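Putative Type I topoisomerase (Deinococcus radiodurans, PDB 3M4A) probably relaxes DNA supercoils as a type IB topoisomerase, breaking and rejoining one strand without ATP. Local coordinates at residues A[248-253]-A[271-276]; A[265-270]-A[296-301]; A[278-283]-A[287-292]. All coordinates share one frame; numbering follows the deposited sequence. Where two conformers were deposited one is given.

How the interactions relate
All three contacts lie in one cluster of consecutive helices in the C-terminal part of the chain. Interactions 1 and 2, with centres about 10 Å apart, share helix 260-278 and meet directly: Tyr250 and Leu251 of interaction 1 pack on the segment 265-270. Interaction 3 begins at the end of that helix, its centre about 11 Å from interaction 1; Ala275 O and Asn280 N probably hydrogen-bond across the junction. Residues 287-292 then lead into helix 292-299, which returns the chain to interaction 2, about 14 Å from interaction 3 between centres. The nearest atoms of interactions 1, 2 and 3 lie about 16, 28 and 22 Å from the bound nucleic acid.

Interaction 1. Residues A[248-253]-A[271-276]; sequences AEYLAQ and VKFVAD
Tyr250 and Phe273 form an aromatic contact between two successive helices of the catalytic core, helix 235-254 and helix 260-278. Their CA atoms, 8.6 Å apart, are the closest pair between the two segments, and in each residue the bond from CA to CB points toward the other segment. Both rings are swung to the same side of their own backbones: CG is anti to the main-chain N in each, with chi1 -173° in Tyr250 and -165° in Phe273. The two side chains then cross obliquely, one flank of the tyrosine ring lying over a face of the phenylalanine. CE1 of Tyr250 makes the closest approach, 3.6 Å from Phe273 CD1, and also sits 3.8 Å from Phe273 CG. Tyr250 CD1 is displaced toward the rim of the same ring, 4.1 Å above its plane. With the planes inclined at 39° and the centroids 5.1 Å apart, the pair is intermediate between stacked and perpendicular geometry. The interaction is apolar, without a hydrogen bond between the segments, and the phenolic oxygen of Tyr250 projects past the touching carbons. The contact is small and lies at the surface, where Phe273 is the more exposed partner.

The opposite flank of the tyrosine ring packs on helix 260-278 one turn earlier, where Tyr250 CE2 meets Cys270 CA. Tyr250 OH is 3.6 Å from Asp269 CB. Tyr250 therefore fits between Phe273 and the preceding turn of the same helix. On the inner side of this helix pair, Leu251 and Val271 both pack on Phe295 of helix 292-299, while Val274 and Ala275 touch Thr285 of helix 282-289.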
loop_
_atom_site.group_PDB
_atom_site.type_symbol
_atom_site.label_atom_id
_atom_site.label_comp_id
_atom_site.label_asym_id
_atom_site.label_seq_id
_atom_site.Cartn_x
_atom_site.Cartn_y
_atom_site.Cartn_z
ATOM N N ALA A 248 -0.521 7.438 13.586
ATOM C CA ALA A 248 -1.542 8.465 13.787
ATOM C C ALA A 248 -2.750 7.923 14.568
ATOM O O ALA A 248 -3.295 8.591 15.453
ATOM C CB ALA A 248 -1.975 9.037 12.436
ATOM N N GLU A 249 -3.161 6.703 14.242
ATOM C CA GLU A 249 -4.258 6.026 14.960
ATOM C C GLU A 249 -3.912 5.803 16.409
ATOM O O GLU A 249 -4.718 6.078 17.306
ATOM C CB GLU A 249 -4.536 4.675 14.312
ATOM C CG GLU A 249 -5.245 4.762 13.002
ATOM C CD GLU A 249 -5.411 3.413 12.308
ATOM O OE1 GLU A 249 -4.587 2.484 12.528
ATOM O OE2 GLU A 249 -6.369 3.293 11.537
ATOM N N TYR A 250 -2.701 5.306 16.628
ATOM C CA TYR A 250 -2.186 5.078 17.969
ATOM C C TYR A 250 -2.231 6.363 18.778
ATOM O O TYR A 250 -2.766 6.380 19.860
ATOM C CB TYR A 250 -0.771 4.539 17.898
ATOM C CG TYR A 250 -0.163 4.101 19.206
ATOM C CD1 TYR A 250 -0.355 2.800 19.686
ATOM C CD2 TYR A 250 0.633 4.958 19.935
ATOM C CE1 TYR A 250 0.221 2.379 20.869
ATOM C CE2 TYR A 250 1.228 4.540 21.130
ATOM C CZ TYR A 250 1.004 3.243 21.585
ATOM O OH TYR A 250 1.596 2.824 22.767
ATOM N N LEU A 251 -1.678 7.446 18.248
ATOM C CA LEU A 251 -1.663 8.697 18.997
ATOM C C LEU A 251 -3.078 9.229 19.285
ATOM O O LEU A 251 -3.368 9.725 20.385
ATOM C CB LEU A 251 -0.803 9.729 18.260
ATOM C CG LEU A 251 0.693 9.394 18.175
ATOM C CD1 LEU A 251 1.440 10.331 17.228
ATOM C CD2 LEU A 251 1.336 9.405 19.573
ATOM N N ALA A 252 -3.981 9.111 18.315
ATOM C CA ALA A 252 -5.364 9.567 18.498
ATOM C C ALA A 252 -6.036 8.774 19.621
ATOM O O ALA A 252 -6.786 9.321 20.450
ATOM C CB ALA A 252 -6.142 9.426 17.202
ATOM N N GLN A 253 -5.741 7.482 19.664
ATOM C CA GLN A 253 -6.346 6.594 20.640
ATOM C C GLN A 253 -5.750 6.759 22.028
ATOM O O GLN A 253 -6.488 6.787 23.029
ATOM C CB GLN A 253 -6.247 5.159 20.130
ATOM C CG GLN A 253 -7.183 4.976 18.970
ATOM C CD GLN A 253 -6.912 3.730 18.160
ATOM O OE1 GLN A 253 -6.312 2.758 18.643
ATOM N NE2 GLN A 253 -7.370 3.746 16.921
ATOM N N VAL A 271 6.482 4.908 18.435
ATOM C CA VAL A 271 7.534 4.448 17.539
ATOM C C VAL A 271 7.843 2.973 17.765
ATOM O O VAL A 271 8.014 2.231 16.810
ATOM C CB VAL A 271 8.830 5.303 17.654
ATOM C CG1 VAL A 271 9.977 4.679 16.853
ATOM C CG2 VAL A 271 8.558 6.725 17.170
ATOM N N LYS A 272 7.896 2.561 19.026
ATOM C CA LYS A 272 8.198 1.168 19.335
ATOM C C LYS A 272 7.067 0.224 18.897
ATOM O O LYS A 272 7.334 -0.884 18.436
ATOM C CB LYS A 272 8.567 1.020 20.816
ATOM C CG LYS A 272 9.815 1.829 21.170
ATOM C CD LYS A 272 10.460 1.421 22.483
ATOM C CE LYS A 272 9.571 1.750 23.667
ATOM N NZ LYS A 272 10.340 1.825 24.940
ATOM N N PHE A 273 5.817 0.682 18.994
ATOM C CA PHE A 273 4.658 -0.121 18.576
ATOM C C PHE A 273 4.672 -0.309 17.065
ATOM O O PHE A 273 4.518 -1.417 16.570
ATOM C CB PHE A 273 3.350 0.546 19.026
ATOM C CG PHE A 273 2.147 -0.347 18.962
ATOM C CD1 PHE A 273 1.597 -0.882 20.118
ATOM C CD2 PHE A 273 1.532 -0.635 17.740
ATOM C CE1 PHE A 273 0.490 -1.703 20.066
ATOM C CE2 PHE A 273 0.403 -1.458 17.676
ATOM C CZ PHE A 273 -0.110 -2.004 18.844
ATOM N N VAL A 274 4.852 0.785 16.335
ATOM C CA VAL A 274 4.884 0.717 14.876
ATOM C C VAL A 274 6.120 -0.067 14.401
ATOM O O VAL A 274 6.064 -0.799 13.405
ATOM C CB VAL A 274 4.822 2.136 14.255
ATOM C CG1 VAL A 274 4.956 2.088 12.724
ATOM C CG2 VAL A 274 3.530 2.819 14.665
ATOM N N ALA A 275 7.239 0.101 15.109
ATOM C CA ALA A 275 8.473 -0.615 14.791
ATOM C C ALA A 275 8.255 -2.119 14.862
ATOM O O ALA A 275 8.721 -2.853 13.995
ATOM C CB ALA A 275 9.591 -0.203 15.746
ATOM N N ASP A 276 7.537 -2.559 15.887
ATOM C CA ASP A 276 7.193 -3.964 16.035
ATOM C C ASP A 276 6.284 -4.457 14.904
ATOM O O ASP A 276 6.479 -5.537 14.355
ATOM C CB ASP A 276 6.528 -4.198 17.385
ATOM C CG ASP A 276 6.505 -5.651 17.756
ATOM O OD1 ASP A 276 7.585 -6.194 18.078
ATOM O OD2 ASP A 276 5.416 -6.244 17.695
#

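Interaction 2. Residues A[265-270]-A[296-301]; sequences KVLVDC and DRYLDG
Helix 260-278 passes the final turn of helix 292-299 with Leu267 and Tyr298 nearest in backbone position, their CA atoms 8.6 Å apart. Tyr298 is the main bridging residue: with CG anti to the main-chain N (chi1 -176°), its ring reaches the other helix and brings the hydroxyl up against the fork of Val266. Tyr298 OH lies 3.4 Å from Val266 CG1, with CB and CG2 at much the same separation, and the two side chains cross at nearly a right angle. The hydroxyl of this buried tyrosine is satisfied beyond this apolar surface, by a hydrogen bond to Gly255 O in the connection between helices 235-254 and 260-278. The side chain of Tyr298 also touches Glu257 in that connection and Ala263 one turn before Leu267. Leu267 runs past the tyrosine in the opposite direction, placing its CD2 3.7 Å from Tyr298 CD2.

The helix carrying Tyr298 ends in a Schellman motif. Gly301, with positive phi, is its C-prime residue; Gly301 N bonds to Tyr298 O at 2.9 Å, and the next amide reaches back to Arg297 O. Within this closing turn, Leu299 extends the apolar contact toward its more exposed margin, where Leu267 CD1 meets Leu299 CD1 at 4.0 Å.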
loop_
_atom_site.group_PDB
_atom_site.type_symbol
_atom_site.label_atom_id
_atom_site.label_comp_id
_atom_site.label_asym_id
_atom_site.label_seq_id
_atom_site.Cartn_x
_atom_site.Cartn_y
_atom_site.Cartn_z
ATOM N N LYS A 265 7.100 11.158 25.639
ATOM C CA LYS A 265 7.089 9.777 26.122
ATOM C C LYS A 265 6.101 8.926 25.311
ATOM O O LYS A 265 6.369 7.758 25.014
ATOM C CB LYS A 265 6.688 9.723 27.601
ATOM C CG LYS A 265 6.697 8.311 28.201
ATOM C CD LYS A 265 5.677 8.115 29.324
ATOM C CE LYS A 265 4.272 7.813 28.795
ATOM N NZ LYS A 265 4.217 6.509 28.080
ATOM N N VAL A 266 4.949 9.501 24.990
ATOM C CA VAL A 266 3.944 8.781 24.196
ATOM C C VAL A 266 4.502 8.509 22.794
ATOM O O VAL A 266 4.298 7.421 22.227
ATOM C CB VAL A 266 2.597 9.546 24.093
ATOM C CG1 VAL A 266 1.577 8.745 23.250
ATOM C CG2 VAL A 266 2.020 9.850 25.486
ATOM N N LEU A 267 5.208 9.487 22.240
ATOM C CA LEU A 267 5.838 9.319 20.931
ATOM C C LEU A 267 6.835 8.159 20.935
ATOM O O LEU A 267 6.902 7.406 19.970
ATOM C CB LEU A 267 6.514 10.609 20.471
ATOM C CG LEU A 267 5.596 11.796 20.165
ATOM C CD1 LEU A 267 6.426 12.957 19.643
ATOM C CD2 LEU A 267 4.499 11.420 19.160
ATOM N N VAL A 268 7.607 8.012 22.014
ATOM C CA VAL A 268 8.525 6.862 22.143
ATOM C C VAL A 268 7.757 5.543 22.076
ATOM O O VAL A 268 8.129 4.654 21.306
ATOM C CB VAL A 268 9.360 6.930 23.460
ATOM C CG1 VAL A 268 10.114 5.617 23.712
ATOM C CG2 VAL A 268 10.318 8.100 23.400
ATOM N N ASP A 269 6.678 5.425 22.844
ATOM C CA ASP A 269 5.847 4.218 22.841
ATOM C C ASP A 269 5.259 3.941 21.456
ATOM O O ASP A 269 5.190 2.790 21.018
ATOM C CB ASP A 269 4.697 4.338 23.836
ATOM C CG ASP A 269 5.150 4.242 25.282
ATOM O OD1 ASP A 269 6.230 3.670 25.554
ATOM O OD2 ASP A 269 4.394 4.717 26.150
ATOM N N CYS A 270 4.822 5.005 20.792
ATOM C CA CYS A 270 4.260 4.917 19.443
ATOM C C CYS A 270 5.270 4.349 18.449
ATOM O O CYS A 270 4.955 3.399 17.725
ATOM C CB CYS A 270 3.777 6.298 19.000
ATOM S SG CYS A 270 3.171 6.426 17.311
ATOM N N ASP A 296 4.483 16.238 14.927
ATOM C CA ASP A 296 4.299 17.700 15.078
ATOM C C ASP A 296 2.884 18.040 15.536
ATOM O O ASP A 296 2.678 18.759 16.522
ATOM C CB ASP A 296 4.569 18.451 13.773
ATOM C CG ASP A 296 6.031 18.451 13.362
ATOM O OD1 ASP A 296 6.929 18.223 14.210
ATOM O OD2 ASP A 296 6.265 18.678 12.165
ATOM N N ARG A 297 1.883 17.497 14.844
ATOM C CA ARG A 297 0.511 17.774 15.233
ATOM C C ARG A 297 0.204 17.283 16.642
ATOM O O ARG A 297 -0.420 17.995 17.439
ATOM C CB ARG A 297 -0.472 17.207 14.205
ATOM C CG ARG A 297 -0.338 17.814 12.832
ATOM C CD ARG A 297 -0.653 19.315 12.747
ATOM N NE ARG A 297 -0.427 19.716 11.370
ATOM C CZ ARG A 297 0.757 20.058 10.858
ATOM N NH1 ARG A 297 1.838 20.105 11.633
ATOM N NH2 ARG A 297 0.873 20.359 9.576
ATOM N N TYR A 298 0.665 16.079 16.977
ATOM C CA TYR A 298 0.453 15.538 18.313
ATOM C C TYR A 298 1.024 16.460 19.388
ATOM O O TYR A 298 0.382 16.716 20.403
ATOM C CB TYR A 298 1.071 14.142 18.428
ATOM C CG TYR A 298 0.805 13.504 19.763
ATOM C CD1 TYR A 298 -0.471 13.047 20.092
ATOM C CD2 TYR A 298 1.818 13.387 20.720
ATOM C CE1 TYR A 298 -0.727 12.472 21.322
ATOM C CE2 TYR A 298 1.577 12.807 21.951
ATOM C CZ TYR A 298 0.308 12.353 22.255
ATOM O OH TYR A 298 0.051 11.785 23.484
ATOM N N LEU A 299 2.222 16.965 19.150
ATOM C CA LEU A 299 2.896 17.863 20.095
ATOM C C LEU A 299 2.181 19.210 20.265
ATOM O O LEU A 299 2.331 19.869 21.303
ATOM C CB LEU A 299 4.355 18.069 19.679
ATOM C CG LEU A 299 5.219 16.826 19.911
ATOM C CD1 LEU A 299 6.590 16.980 19.279
ATOM C CD2 LEU A 299 5.340 16.514 21.380
ATOM N N ASP A 300 1.391 19.588 19.269
ATOM C CA ASP A 300 0.523 20.762 19.329
ATOM C C ASP A 300 -0.913 20.421 19.764
ATOM O O ASP A 300 -1.808 21.267 19.659
ATOM C CB ASP A 300 0.512 21.461 17.961
ATOM C CG ASP A 300 1.792 22.256 17.692
ATOM O OD1 ASP A 300 2.545 22.522 18.645
ATOM O OD2 ASP A 300 2.033 22.610 16.530
ATOM N N GLY A 301 -1.137 19.185 20.221
ATOM C CA GLY A 301 -2.424 18.754 20.776
ATOM C C GLY A 301 -3.486 18.392 19.748
ATOM O O GLY A 301 -4.688 18.442 20.041
#

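Interaction 3. Residues A[278-283]-A[287-292]; sequences LGNTPA and GSYICP
Tyr289 and Leu278 both carry CG anti to their carbonyl carbon (chi1 -71° and -67°), which brings the base of the tyrosine ring and the tip of the leucine together. Leu278 CD1 lies 3.8 Å from Tyr289 CB and 3.9 Å from its CG, approaching the ring obliquely. Farther along the ring, in one of two conformers, the amide of Asn280 lies across from the phenol end, its plane 24° from that of the ring and its OD1 3.9 Å from Tyr289 CE1. In this conformer a water appears to join the two polar ends, accepting a bond from Asn280 ND2 at 3.3 Å and lying 3.0 Å from Tyr289 OH. Replacing Tyr289 with alanine would probably open a gap beside Leu278 CD1 and take away the hydroxyl that holds the water.

The backbone link is an ordinary helical bond, Gly287 N to Ala283 O at 2.9 Å, within the short helix 282-289. Thr281 N-caps this helix through a bond from Val284 N to its OG1, and a wider pi-type turn occurs at 287-289.

Leu278 belongs to the last turn of helix 260-278, so Tyr289 packs back on the end of the preceding long helix. Its side chain also touches Lys236, Arg239 and Thr240 of helix 235-254, while Cys291 beyond it packs on Trp92 and Leu95 of helix 91-113.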
loop_
_atom_site.group_PDB
_atom_site.type_symbol
_atom_site.label_atom_id
_atom_site.label_comp_id
_atom_site.label_asym_id
_atom_site.label_seq_id
_atom_site.Cartn_x
_atom_site.Cartn_y
_atom_site.Cartn_z
ATOM N N LEU A 278 6.150 -3.197 11.862
ATOM C CA LEU A 278 6.906 -3.172 10.600
ATOM C C LEU A 278 8.101 -4.131 10.581
ATOM O O LEU A 278 8.654 -4.419 9.508
ATOM C CB LEU A 278 7.415 -1.762 10.316
ATOM C CG LEU A 278 6.343 -0.711 10.007
ATOM C CD1 LEU A 278 6.964 0.668 9.825
ATOM C CD2 LEU A 278 5.550 -1.086 8.754
ATOM N N GLY A 279 8.494 -4.614 11.753
ATOM C CA GLY A 279 9.659 -5.497 11.867
ATOM C C GLY A 279 10.968 -4.764 11.626
ATOM O O GLY A 279 11.895 -5.296 11.001
ATOM N N ASN A 280 11.051 -3.540 12.137
ATOM C CA ASN A 280 12.215 -2.670 12.016
ATOM C C ASN A 280 12.646 -2.159 13.375
ATOM O O ASN A 280 11.895 -2.258 14.340
ATOM C CB ASN A 280 11.877 -1.463 11.149
ATOM C CG ASN A 280 11.826 -1.799 9.682
ATOM O OD1 ASN A 280 10.783 -1.727 9.072
ATOM N ND2 ASN A 280 12.959 -2.175 9.116
ATOM N N THR A 281 13.829 -1.570 13.433
ATOM C CA THR A 281 14.283 -0.929 14.656
ATOM C C THR A 281 13.472 0.357 14.845
ATOM O O THR A 281 12.993 0.935 13.869
ATOM C CB THR A 281 15.788 -0.604 14.602
ATOM O OG1 THR A 281 16.041 0.402 13.616
ATOM C CG2 THR A 281 16.586 -1.866 14.258
ATOM N N PRO A 282 13.277 0.785 16.101
ATOM C CA PRO A 282 12.674 2.109 16.331
ATOM C C PRO A 282 13.374 3.253 15.589
ATOM O O PRO A 282 12.709 4.140 15.055
ATOM C CB PRO A 282 12.785 2.281 17.845
ATOM C CG PRO A 282 12.784 0.885 18.369
ATOM C CD PRO A 282 13.532 0.074 17.367
ATOM N N ALA A 283 14.701 3.238 15.543
ATOM C CA ALA A 283 15.437 4.271 14.835
ATOM C C ALA A 283 15.095 4.339 13.338
ATOM O O ALA A 283 14.916 5.432 12.780
ATOM C CB ALA A 283 16.965 4.086 15.040
ATOM N N GLY A 287 13.013 7.303 11.538
ATOM C CA GLY A 287 13.777 7.959 10.476
ATOM C C GLY A 287 13.229 7.862 9.060
ATOM O O GLY A 287 13.378 8.807 8.278
ATOM N N SER A 288 12.606 6.733 8.715
ATOM C CA SER A 288 12.236 6.435 7.331
ATOM C C SER A 288 10.756 6.115 7.076
ATOM O O SER A 288 10.322 6.146 5.920
ATOM C CB SER A 288 13.058 5.250 6.823
ATOM O OG SER A 288 14.438 5.576 6.762
ATOM N N TYR A 289 9.990 5.789 8.116
ATOM C CA TYR A 289 8.637 5.301 7.888
ATOM C C TYR A 289 7.542 6.266 8.357
ATOM O O TYR A 289 6.658 6.598 7.569
ATOM C CB TYR A 289 8.476 3.872 8.437
ATOM C CG TYR A 289 9.223 2.857 7.593
ATOM C CD1 TYR A 289 10.541 2.499 7.887
ATOM C CD2 TYR A 289 8.631 2.295 6.470
ATOM C CE1 TYR A 289 11.236 1.591 7.095
ATOM C CE2 TYR A 289 9.317 1.381 5.672
ATOM C CZ TYR A 289 10.615 1.034 5.989
ATOM O OH TYR A 289 11.279 0.118 5.186
ATOM N N ILE A 290 7.611 6.751 9.595
ATOM C CA ILE A 290 6.555 7.623 10.123
ATOM C C ILE A 290 6.818 9.065 9.693
ATOM O O ILE A 290 7.878 9.633 10.008
ATOM C CB ILE A 290 6.475 7.584 11.668
ATOM C CG1 ILE A 290 6.239 6.161 12.196
ATOM C CG2 ILE A 290 5.363 8.497 12.171
ATOM C CD1 ILE A 290 6.392 6.023 13.690
ATOM N N CYS A 291 5.864 9.665 8.989
ATOM C CA CYS A 291 5.993 11.074 8.599
ATOM C C CYS A 291 5.991 11.961 9.855
ATOM O O CYS A 291 5.083 11.890 10.663
ATOM C CB CYS A 291 4.870 11.466 7.636
ATOM S SG CYS A 291 4.922 13.199 7.171
ATOM N N PRO A 292 7.011 12.831 10.016
ATOM C CA PRO A 292 7.107 13.619 11.245
ATOM C C PRO A 292 5.971 14.611 11.451
ATOM O O PRO A 292 5.715 15.060 12.570
ATOM C CB PRO A 292 8.443 14.368 11.081
ATOM C CG PRO A 292 8.690 14.410 9.646
ATOM C CD PRO A 292 8.091 13.141 9.068
HETATM O O HOH W 1 12.368 -2.616 5.942
#